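Local coordinates for protein peptide ABC transporter permease (Staphylococcus hominis, PDB 6EXS) that probably imports peptides across the membrane as a POT-family transporter of the major facilitator superfamily, and binds a thioalcohol-conjugated dipeptide, a body-odour precursor, at residues 24-29 against 162-167; 236-241 against 245-250; 286-291 against 431-436. One frame throughout, in Å; residues are numbered along the deposited sequence.

Overall arrangement
Following the chain from the N terminus, contact 1 comes first and closes a long loop, bringing helix 147-174 back against helix 16-44 after 132 mainly helical residues. Contact 2 opens only after contact 1 has closed; it is a local turn with just three residues between its segments, joining helix 217-243 to helix 249-273. Contact 3 then ties helix 279-302 to helix 430-451 within the C-terminal half. The three run in series, so none nests in or crosses another. None touches another: centres lie 29 to 35 Å apart, and contacts 1 and 3 fall on opposite sides of the chain's centre.

Contact 1. Residues 24-29 against 162-167; sequences VEFWER and ALISPI
Arg29, whose backbone comes nearest to Ala162, makes the shortest polar bond here: its NE meets Glu28 OE2 at 2.8 Å. Its NH2 reaches Glu28 OE1 at 3.0 Å, almost straight at 170° and within the guanidinium plane, on the syn lone pair of that oxygen. NH2 also makes a weak bond to OE2, which is therefore held by two nitrogens. This side-on, two-nitrogen grip limits how far either flat group can turn. Glu25, Glu28 and Arg29 fit the ExxER signature of POT transporters, linked in relatives to proton coupling.

Across the contact, no hydrogen bond joins the segments. The backbones nevertheless run close, with Arg29 CA and Ala162 CA 6.2 Å apart. The side-chain meeting is apolar: Ile164 CD1 touches the edge of the Phe26 ring, near its plane, 3.9 Å from Phe26 CE1, and the two side chains cross at about a right angle. Phe26 extends that far because its CG stands anti to the backbone N (chi1 172°). The ring is placed from its other side by Trp27, since Phe26 CE2 lies 3.6 Å above the centre of the Trp27 indole.

Ala162 also touches the bound conjugated dipeptide, so the close backbone approach borders the substrate pocket. Among the neighbouring helices, Glu28 and Val24 lean on Met128 of helix 110-137, Ser165 packs against Phe30 and Tyr33, which follow on helix 16-44, and Ala162 and Leu163 meet Pro340 of helix 338-357.

Contact 2. Residues 236-241 against 245-250; sequences VVLLVT and HTLSFD. Unlike the reference sequence in segment 245-250: Asp250 (reference Asn). With OLC ((2R)-2,3-dihydroxypropyl (9Z)-octadec-9-enoate), chain N.
Two torsions bring Thr241 and Leu247 together: Thr241 OG1 sits between its own backbone N and carbonyl carbon (chi1 56°), while Leu247 CG lies anti to its backbone N (chi1 179°), which sends the leucine branches back over the end of the helix. The turn linking them is a Schellman motif. His245 is the first residue to leave helical geometry, with a positive phi of 64°, and Thr246 N then donates to Thr241 O at 2.9 Å, the long backward bond expected of this motif. The side chains of Thr241 and Thr246 cross nearly perpendicular to each other, their CG2 methyls 3.8 Å apart.

Leu247 supplies the apolar side of the turn. Its CD1 rests 3.4 Å from Thr241 OG1 and also reaches Leu238 CD2 at 3.9 Å, the two leucines passing at a slant, while its CD2 lies over Leu238 O. A monoolein molecule lines the same patch: its acyl carbon C5 is 3.8 Å from Leu238 CD2, and its C2 stands at the edge of the Phe249 ring, near the ring plane. Such packing is consistent with a lipid-facing surface. In the fold, the turn joins helices 217-243 and 249-273, consistent with the additional helical hairpin that bacterial POT transporters carry between their two six-helix bundles. Beyond the turn, Asp250, which differs from the reference asparagine, forms a salt bridge with Lys453.

What fixes the Thr241 hydroxyl is Val237 O, which accepts from Thr241 OG1 at 2.8 Å and from Thr241 N at 3.1 Å, the two donors arriving from opposite faces of the carbonyl plane.

Contact 3. Residues 286-291 against 431-436; sequences KAFIPL and AQMMSV. With OLC ((2R)-2,3-dihydroxypropyl (9Z)-octadec-9-enoate), chain D.
Within 286-291, Phe288 alone makes the contact, meeting Met433 and Val436 from helix 430-451. The Met433 methyl CE lies 3.6 Å from Phe288 CG and also borders CB and CD1, so it lies beside the root of the ring, where CB joins it. Val436 CG2 lies against the CD2-CE2 side, 3.7 Å from Phe288 CE2. Both approach the ring obliquely, and in each pair the side chains run antiparallel alongside one another. Met433 gets there by bending at chi2 (67°), after which the thioether runs straight out to CE.

The sulfur adds a Met-aromatic contact: Met433 SD stands 5.3 Å from the Phe288 ring centroid and 19° off the ring normal, a long contact on the face side. On the opposite face, Leu291 CB lies 4.2 Å above the ring plane, offset toward the rim. This buried cluster joins helices 279-302 and 430-451 of the C-terminal bundle of the major facilitator fold.

Further out, Phe288 also touches Leu424 and Met433 touches Ala425, both in the loop ahead of helix 430-451. Helix 249-273 adds Phe268 beside Phe288 and Tyr267 beside Val436. Toward the N-terminal start of helix 430-451, the monoolein hydroxyl oxygen O25 comes to 3.6 Å from Gln432 NE2.

Contact 1. Residues 24-29 against 162-167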
loop_
_atom_site.group_PDB
_atom_site.type_symbol
_atom_site.label_atom_id
_atom_site.label_comp_id
_atom_site.label_asym_id
_atom_site.label_seq_id
_atom_site.Cartn_x
_atom_site.Cartn_y
_atom_site.Cartn_z
ATOM N N VAL A 24 -7.439 15.355 -6.567
ATOM C CA VAL A 24 -7.637 14.088 -7.287
ATOM C C VAL A 24 -7.164 12.909 -6.420
ATOM O O VAL A 24 -7.928 11.963 -6.219
ATOM C CB VAL A 24 -6.959 14.114 -8.685
ATOM C CG1 VAL A 24 -6.940 12.731 -9.329
ATOM C CG2 VAL A 24 -7.626 15.128 -9.605
ATOM N N GLU A 25 -5.924 12.979 -5.883
ATOM C CA GLU A 25 -5.367 11.931 -5.014
ATOM C C GLU A 25 -6.185 11.776 -3.731
ATOM O O GLU A 25 -6.483 10.648 -3.346
ATOM C CB GLU A 25 -3.883 12.188 -4.706
ATOM C CG GLU A 25 -3.190 11.088 -3.913
ATOM C CD GLU A 25 -2.851 9.792 -4.624
ATOM O OE1 GLU A 25 -2.112 8.982 -4.023
ATOM O OE2 GLU A 25 -3.282 9.597 -5.783
ATOM N N PHE A 26 -6.577 12.891 -3.093
ATOM C CA PHE A 26 -7.403 12.827 -1.879
ATOM C C PHE A 26 -8.615 11.909 -2.045
ATOM O O PHE A 26 -8.834 11.055 -1.194
ATOM C CB PHE A 26 -7.870 14.229 -1.412
ATOM C CG PHE A 26 -8.881 14.154 -0.290
ATOM C CD1 PHE A 26 -8.470 13.991 1.028
ATOM C CD2 PHE A 26 -10.246 14.194 -0.555
ATOM C CE1 PHE A 26 -9.405 13.886 2.063
ATOM C CE2 PHE A 26 -11.180 14.084 0.483
ATOM C CZ PHE A 26 -10.751 13.920 1.782
ATOM N N TRP A 27 -9.405 12.118 -3.131
ATOM C CA TRP A 27 -10.646 11.417 -3.437
ATOM C C TRP A 27 -10.450 9.973 -3.880
ATOM O O TRP A 27 -11.322 9.142 -3.606
ATOM C CB TRP A 27 -11.488 12.213 -4.436
ATOM C CG TRP A 27 -12.129 13.415 -3.790
ATOM C CD1 TRP A 27 -11.810 14.721 -4.004
ATOM C CD2 TRP A 27 -13.098 13.408 -2.728
ATOM N NE1 TRP A 27 -12.544 15.532 -3.175
ATOM C CE2 TRP A 27 -13.344 14.753 -2.380
ATOM C CE3 TRP A 27 -13.821 12.394 -2.068
ATOM C CZ2 TRP A 27 -14.274 15.113 -1.392
ATOM C CZ3 TRP A 27 -14.734 12.751 -1.086
ATOM C CH2 TRP A 27 -14.960 14.095 -0.764
ATOM N N GLU A 28 -9.307 9.651 -4.506
ATOM C CA GLU A 28 -8.990 8.273 -4.874
ATOM C C GLU A 28 -8.572 7.506 -3.615
ATOM O O GLU A 28 -8.966 6.352 -3.453
ATOM C CB GLU A 28 -7.889 8.213 -5.950
ATOM C CG GLU A 28 -7.688 6.817 -6.536
ATOM C CD GLU A 28 -6.784 5.891 -5.744
ATOM O OE1 GLU A 28 -7.109 4.688 -5.628
ATOM O OE2 GLU A 28 -5.753 6.375 -5.228
ATOM N N ARG A 29 -7.766 8.140 -2.738
ATOM C CA ARG A 29 -7.328 7.525 -1.489
ATOM C C ARG A 29 -8.478 7.407 -0.467
ATOM O O ARG A 29 -8.554 6.398 0.239
ATOM C CB ARG A 29 -6.092 8.228 -0.916
ATOM C CG ARG A 29 -4.849 8.162 -1.817
ATOM C CD ARG A 29 -4.127 6.819 -1.788
ATOM N NE ARG A 29 -4.778 5.866 -2.683
ATOM C CZ ARG A 29 -4.546 4.561 -2.710
ATOM N NH1 ARG A 29 -3.655 4.017 -1.887
ATOM N NH2 ARG A 29 -5.191 3.786 -3.572
ATOM N N ALA A 162 -7.337 8.538 3.821
ATOM C CA ALA A 162 -7.269 7.354 4.676
ATOM C C ALA A 162 -7.842 7.596 6.084
ATOM O O ALA A 162 -8.365 6.656 6.674
ATOM C CB ALA A 162 -5.838 6.857 4.774
ATOM N N LEU A 163 -7.732 8.832 6.621
ATOM C CA LEU A 163 -8.228 9.197 7.955
ATOM C C LEU A 163 -9.732 9.448 7.996
ATOM O O LEU A 163 -10.393 8.909 8.877
ATOM C CB LEU A 163 -7.445 10.404 8.548
ATOM C CG LEU A 163 -8.057 11.139 9.756
ATOM C CD1 LEU A 163 -8.080 10.255 11.030
ATOM C CD2 LEU A 163 -7.351 12.445 10.020
ATOM N N ILE A 164 -10.259 10.276 7.069
ATOM C CA ILE A 164 -11.668 10.695 7.009
ATOM C C ILE A 164 -12.651 9.581 6.555
ATOM O O ILE A 164 -13.727 9.454 7.153
ATOM C CB ILE A 164 -11.812 11.988 6.138
ATOM C CG1 ILE A 164 -10.961 13.156 6.723
ATOM C CG2 ILE A 164 -13.270 12.429 6.006
ATOM C CD1 ILE A 164 -10.678 14.338 5.760
ATOM N N SER A 165 -12.312 8.817 5.495
ATOM C CA SER A 165 -13.210 7.804 4.929
ATOM C C SER A 165 -13.692 6.714 5.923
ATOM O O SER A 165 -14.898 6.476 5.904
ATOM C CB SER A 165 -12.629 7.173 3.673
ATOM O OG SER A 165 -11.365 6.568 3.883
ATOM N N PRO A 166 -12.871 6.059 6.803
ATOM C CA PRO A 166 -13.446 5.079 7.747
ATOM C C PRO A 166 -14.437 5.728 8.727
ATOM O O PRO A 166 -15.468 5.118 9.038
ATOM C CB PRO A 166 -12.211 4.512 8.462
ATOM C CG PRO A 166 -11.056 4.820 7.545
ATOM C CD PRO A 166 -11.413 6.172 7.017
ATOM N N ILE A 167 -14.160 6.989 9.151
ATOM C CA ILE A 167 -15.032 7.776 10.033
ATOM C C ILE A 167 -16.404 7.979 9.363
ATOM O O ILE A 167 -17.427 7.788 10.028
ATOM C CB ILE A 167 -14.360 9.109 10.494
ATOM C CG1 ILE A 167 -13.092 8.836 11.345
ATOM C CG2 ILE A 167 -15.335 10.027 11.251
ATOM C CD1 ILE A 167 -12.157 10.073 11.594
#

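Contact 2. Residues 236-241 against 245-250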
loop_
_atom_site.group_PDB
_atom_site.type_symbol
_atom_site.label_atom_id
_atom_site.label_comp_id
_atom_site.label_asym_id
_atom_site.label_seq_id
_atom_site.Cartn_x
_atom_site.Cartn_y
_atom_site.Cartn_z
ATOM N N VAL A 236 -7.230 -19.172 -19.595
ATOM C CA VAL A 236 -7.491 -20.600 -19.808
ATOM C C VAL A 236 -7.508 -21.355 -18.465
ATOM O O VAL A 236 -8.473 -22.075 -18.197
ATOM C CB VAL A 236 -6.543 -21.230 -20.867
ATOM C CG1 VAL A 236 -6.458 -22.752 -20.734
ATOM C CG2 VAL A 236 -6.974 -20.842 -22.279
ATOM N N VAL A 237 -6.469 -21.149 -17.614
ATOM C CA VAL A 237 -6.348 -21.772 -16.286
ATOM C C VAL A 237 -7.568 -21.429 -15.419
ATOM O O VAL A 237 -8.200 -22.338 -14.882
ATOM C CB VAL A 237 -4.990 -21.445 -15.597
ATOM C CG1 VAL A 237 -5.024 -21.721 -14.093
ATOM C CG2 VAL A 237 -3.846 -22.213 -16.253
ATOM N N LEU A 238 -7.924 -20.129 -15.347
ATOM C CA LEU A 238 -9.062 -19.625 -14.573
ATOM C C LEU A 238 -10.413 -20.193 -15.017
ATOM O O LEU A 238 -11.227 -20.543 -14.161
ATOM C CB LEU A 238 -9.093 -18.089 -14.555
ATOM C CG LEU A 238 -8.108 -17.402 -13.602
ATOM C CD1 LEU A 238 -7.864 -15.965 -14.015
ATOM C CD2 LEU A 238 -8.587 -17.468 -12.150
ATOM N N LEU A 239 -10.642 -20.304 -16.338
ATOM C CA LEU A 239 -11.892 -20.833 -16.876
ATOM C C LEU A 239 -12.013 -22.345 -16.710
ATOM O O LEU A 239 -13.070 -22.812 -16.279
ATOM C CB LEU A 239 -12.091 -20.430 -18.344
ATOM C CG LEU A 239 -12.542 -18.996 -18.607
ATOM C CD1 LEU A 239 -12.335 -18.635 -20.060
ATOM C CD2 LEU A 239 -14.006 -18.787 -18.225
ATOM N N VAL A 240 -10.939 -23.107 -17.051
ATOM C CA VAL A 240 -10.887 -24.576 -16.955
ATOM C C VAL A 240 -11.173 -25.043 -15.516
ATOM O O VAL A 240 -12.013 -25.920 -15.332
ATOM C CB VAL A 240 -9.575 -25.167 -17.552
ATOM C CG1 VAL A 240 -9.285 -26.577 -17.040
ATOM C CG2 VAL A 240 -9.614 -25.147 -19.078
ATOM N N THR A 241 -10.528 -24.411 -14.514
ATOM C CA THR A 241 -10.717 -24.729 -13.093
ATOM C C THR A 241 -12.124 -24.396 -12.592
ATOM O O THR A 241 -12.653 -25.131 -11.759
ATOM C CB THR A 241 -9.637 -24.075 -12.220
ATOM O OG1 THR A 241 -9.629 -22.669 -12.454
ATOM C CG2 THR A 241 -8.249 -24.663 -12.455
ATOM N N HIS A 245 -14.787 -27.176 -11.195
ATOM C CA HIS A 245 -15.032 -26.893 -9.773
ATOM C C HIS A 245 -13.784 -27.099 -8.883
ATOM O O HIS A 245 -13.906 -27.441 -7.704
ATOM C CB HIS A 245 -16.264 -27.660 -9.249
ATOM C CG HIS A 245 -17.506 -27.356 -10.027
ATOM N ND1 HIS A 245 -18.271 -26.233 -9.755
ATOM C CD2 HIS A 245 -18.047 -28.010 -11.079
ATOM C CE1 HIS A 245 -19.261 -26.254 -10.631
ATOM N NE2 HIS A 245 -19.167 -27.303 -11.452
ATOM N N THR A 246 -12.594 -26.818 -9.442
ATOM C CA THR A 246 -11.314 -26.883 -8.730
ATOM C C THR A 246 -10.735 -25.450 -8.568
ATOM O O THR A 246 -9.532 -25.284 -8.317
ATOM C CB THR A 246 -10.357 -27.928 -9.367
ATOM O OG1 THR A 246 -9.151 -28.000 -8.606
ATOM C CG2 THR A 246 -10.022 -27.636 -10.821
ATOM N N LEU A 247 -11.609 -24.422 -8.699
ATOM C CA LEU A 247 -11.219 -23.017 -8.580
ATOM C C LEU A 247 -11.516 -22.460 -7.187
ATOM O O LEU A 247 -12.670 -22.194 -6.837
ATOM C CB LEU A 247 -11.829 -22.148 -9.708
ATOM C CG LEU A 247 -11.523 -20.634 -9.697
ATOM C CD1 LEU A 247 -10.074 -20.345 -10.041
ATOM C CD2 LEU A 247 -12.422 -19.893 -10.649
ATOM N N SER A 248 -10.445 -22.293 -6.400
ATOM C CA SER A 248 -10.459 -21.771 -5.038
ATOM C C SER A 248 -9.544 -20.554 -4.965
ATOM O O SER A 248 -8.754 -20.328 -5.890
ATOM C CB SER A 248 -9.964 -22.843 -4.070
ATOM O OG SER A 248 -8.643 -23.267 -4.375
ATOM N N PHE A 249 -9.618 -19.789 -3.849
ATOM C CA PHE A 249 -8.750 -18.626 -3.652
ATOM C C PHE A 249 -7.273 -19.020 -3.481
ATOM O O PHE A 249 -6.400 -18.213 -3.786
ATOM C CB PHE A 249 -9.237 -17.698 -2.519
ATOM C CG PHE A 249 -8.595 -16.337 -2.624
ATOM C CD1 PHE A 249 -8.951 -15.459 -3.644
ATOM C CD2 PHE A 249 -7.571 -15.965 -1.761
ATOM C CE1 PHE A 249 -8.312 -14.230 -3.783
ATOM C CE2 PHE A 249 -6.935 -14.730 -1.899
ATOM C CZ PHE A 249 -7.316 -13.871 -2.904
ATOM N N ASP A 250 -6.999 -20.275 -3.051
ATOM C CA ASP A 250 -5.654 -20.838 -2.901
ATOM C C ASP A 250 -4.885 -20.775 -4.222
ATOM O O ASP A 250 -3.673 -20.583 -4.185
ATOM C CB ASP A 250 -5.701 -22.284 -2.383
ATOM C CG ASP A 250 -6.149 -22.453 -0.943
ATOM O OD1 ASP A 250 -6.146 -21.448 -0.196
ATOM O OD2 ASP A 250 -6.465 -23.598 -0.553
HETATM C C24 OLC N . -14.431 -17.427 -2.500
HETATM C C5 OLC N . -10.983 -15.128 -10.299
HETATM C C4 OLC N . -10.723 -15.496 -8.846
HETATM C C3 OLC N . -11.699 -16.521 -8.295
HETATM C C2 OLC N . -11.443 -16.892 -6.838
HETATM C C21 OLC N . -13.285 -18.820 -4.261
HETATM C C1 OLC N . -12.435 -17.881 -6.291
HETATM C C22 OLC N . -14.592 -18.241 -3.762
HETATM O O19 OLC N . -13.062 -18.663 -6.962
HETATM O O25 OLC N . -14.291 -18.276 -1.370
HETATM O O23 OLC N . -15.225 -17.459 -4.776
HETATM O O20 OLC N . -12.538 -17.789 -4.955
#

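Contact 3. Residues 286-291 against 431-436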
loop_
_atom_site.group_PDB
_atom_site.type_symbol
_atom_site.label_atom_id
_atom_site.label_comp_id
_atom_site.label_asym_id
_atom_site.label_seq_id
_atom_site.Cartn_x
_atom_site.Cartn_y
_atom_site.Cartn_z
ATOM N N LYS A 286 23.801 -4.728 -2.660
ATOM C CA LYS A 286 23.895 -5.774 -1.636
ATOM C C LYS A 286 23.647 -5.205 -0.229
ATOM O O LYS A 286 23.121 -5.913 0.632
ATOM C CB LYS A 286 25.199 -6.596 -1.731
ATOM C CG LYS A 286 26.495 -5.803 -1.662
ATOM C CD LYS A 286 27.695 -6.729 -1.558
ATOM C CE LYS A 286 29.007 -5.988 -1.486
ATOM N NZ LYS A 286 29.571 -5.730 -2.835
ATOM N N ALA A 287 23.964 -3.907 -0.026
ATOM C CA ALA A 287 23.727 -3.185 1.224
ATOM C C ALA A 287 22.223 -2.979 1.464
ATOM O O ALA A 287 21.821 -2.800 2.613
ATOM C CB ALA A 287 24.433 -1.841 1.196
ATOM N N PHE A 288 21.404 -3.003 0.382
ATOM C CA PHE A 288 19.952 -2.838 0.451
ATOM C C PHE A 288 19.219 -4.130 0.846
ATOM O O PHE A 288 18.141 -4.045 1.436
ATOM C CB PHE A 288 19.368 -2.230 -0.846
ATOM C CG PHE A 288 17.962 -1.685 -0.661
ATOM C CD1 PHE A 288 17.753 -0.403 -0.167
ATOM C CD2 PHE A 288 16.847 -2.475 -0.937
ATOM C CE1 PHE A 288 16.456 0.083 0.041
ATOM C CE2 PHE A 288 15.552 -1.990 -0.725
ATOM C CZ PHE A 288 15.364 -0.712 -0.243
ATOM N N ILE A 289 19.794 -5.313 0.527
ATOM C CA ILE A 289 19.236 -6.637 0.854
ATOM C C ILE A 289 18.790 -6.713 2.350
ATOM O O ILE A 289 17.623 -7.046 2.558
ATOM C CB ILE A 289 20.172 -7.809 0.417
ATOM C CG1 ILE A 289 20.224 -7.917 -1.120
ATOM C CG2 ILE A 289 19.747 -9.143 1.042
ATOM C CD1 ILE A 289 21.461 -8.634 -1.705
ATOM N N PRO A 290 19.623 -6.364 3.386
ATOM C CA PRO A 290 19.122 -6.417 4.778
ATOM C C PRO A 290 17.983 -5.432 5.032
ATOM O O PRO A 290 17.052 -5.774 5.766
ATOM C CB PRO A 290 20.354 -6.074 5.621
ATOM C CG PRO A 290 21.514 -6.299 4.728
ATOM C CD PRO A 290 21.040 -5.945 3.365
ATOM N N LEU A 291 18.040 -4.227 4.393
ATOM C CA LEU A 291 16.993 -3.194 4.473
ATOM C C LEU A 291 15.675 -3.714 3.844
ATOM O O LEU A 291 14.595 -3.320 4.294
ATOM C CB LEU A 291 17.438 -1.883 3.787
ATOM C CG LEU A 291 18.594 -1.106 4.429
ATOM C CD1 LEU A 291 19.209 -0.140 3.442
ATOM C CD2 LEU A 291 18.139 -0.330 5.640
ATOM N N ALA A 431 14.432 3.337 -11.744
ATOM C CA ALA A 431 13.041 2.868 -11.758
ATOM C C ALA A 431 12.951 1.449 -11.173
ATOM O O ALA A 431 11.932 1.096 -10.576
ATOM C CB ALA A 431 12.499 2.882 -13.179
ATOM N N GLN A 432 14.025 0.644 -11.352
ATOM C CA GLN A 432 14.149 -0.721 -10.836
ATOM C C GLN A 432 14.351 -0.715 -9.318
ATOM O O GLN A 432 13.800 -1.577 -8.631
ATOM C CB GLN A 432 15.277 -1.478 -11.547
ATOM C CG GLN A 432 14.909 -1.900 -12.972
ATOM C CD GLN A 432 15.350 -0.926 -14.045
ATOM O OE1 GLN A 432 15.322 0.306 -13.885
ATOM N NE2 GLN A 432 15.744 -1.466 -15.186
ATOM N N MET A 433 15.114 0.269 -8.794
ATOM C CA MET A 433 15.328 0.432 -7.353
ATOM C C MET A 433 14.038 0.948 -6.702
ATOM O O MET A 433 13.777 0.644 -5.537
ATOM C CB MET A 433 16.504 1.375 -7.066
ATOM C CG MET A 433 17.117 1.183 -5.691
ATOM S SD MET A 433 17.954 -0.408 -5.502
ATOM C CE MET A 433 18.679 -0.185 -3.907
ATOM N N MET A 434 13.219 1.706 -7.470
ATOM C CA MET A 434 11.914 2.214 -7.034
ATOM C C MET A 434 10.968 1.023 -6.797
ATOM O O MET A 434 10.131 1.071 -5.888
ATOM C CB MET A 434 11.324 3.169 -8.082
ATOM C CG MET A 434 11.800 4.588 -7.932
ATOM S SD MET A 434 10.887 5.729 -8.997
ATOM C CE MET A 434 9.470 6.089 -7.951
ATOM N N SER A 435 11.149 -0.059 -7.600
ATOM C CA SER A 435 10.402 -1.315 -7.518
ATOM C C SER A 435 10.757 -2.123 -6.269
ATOM O O SER A 435 9.848 -2.705 -5.691
ATOM C CB SER A 435 10.612 -2.169 -8.766
ATOM O OG SER A 435 9.968 -1.623 -9.906
ATOM N N VAL A 436 12.049 -2.154 -5.838
ATOM C CA VAL A 436 12.450 -2.942 -4.660
ATOM C C VAL A 436 11.900 -2.339 -3.340
ATOM O O VAL A 436 11.492 -3.126 -2.483
ATOM C CB VAL A 436 13.957 -3.324 -4.540
ATOM C CG1 VAL A 436 14.429 -4.144 -5.739
ATOM C CG2 VAL A 436 14.851 -2.115 -4.313
HETATM C C24 OLC D . 11.102 -2.418 -16.009
HETATM C C6 OLC D . 2.116 -5.428 -19.296
HETATM C C5 OLC D . 3.450 -6.120 -19.071
HETATM C C4 OLC D . 4.654 -5.265 -19.429
HETATM C C3 OLC D . 5.994 -5.968 -19.286
HETATM C C2 OLC D . 6.604 -5.864 -17.891
HETATM C C21 OLC D . 8.791 -3.272 -16.469
HETATM C C1 OLC D . 7.838 -5.010 -17.824
HETATM C C22 OLC D . 10.153 -3.593 -15.901
HETATM O O19 OLC D . 8.600 -4.832 -18.741
HETATM O O25 OLC D . 12.370 -2.712 -15.438
HETATM O O23 OLC D . 10.003 -3.960 -14.527
HETATM O O20 OLC D . 7.991 -4.475 -16.601
#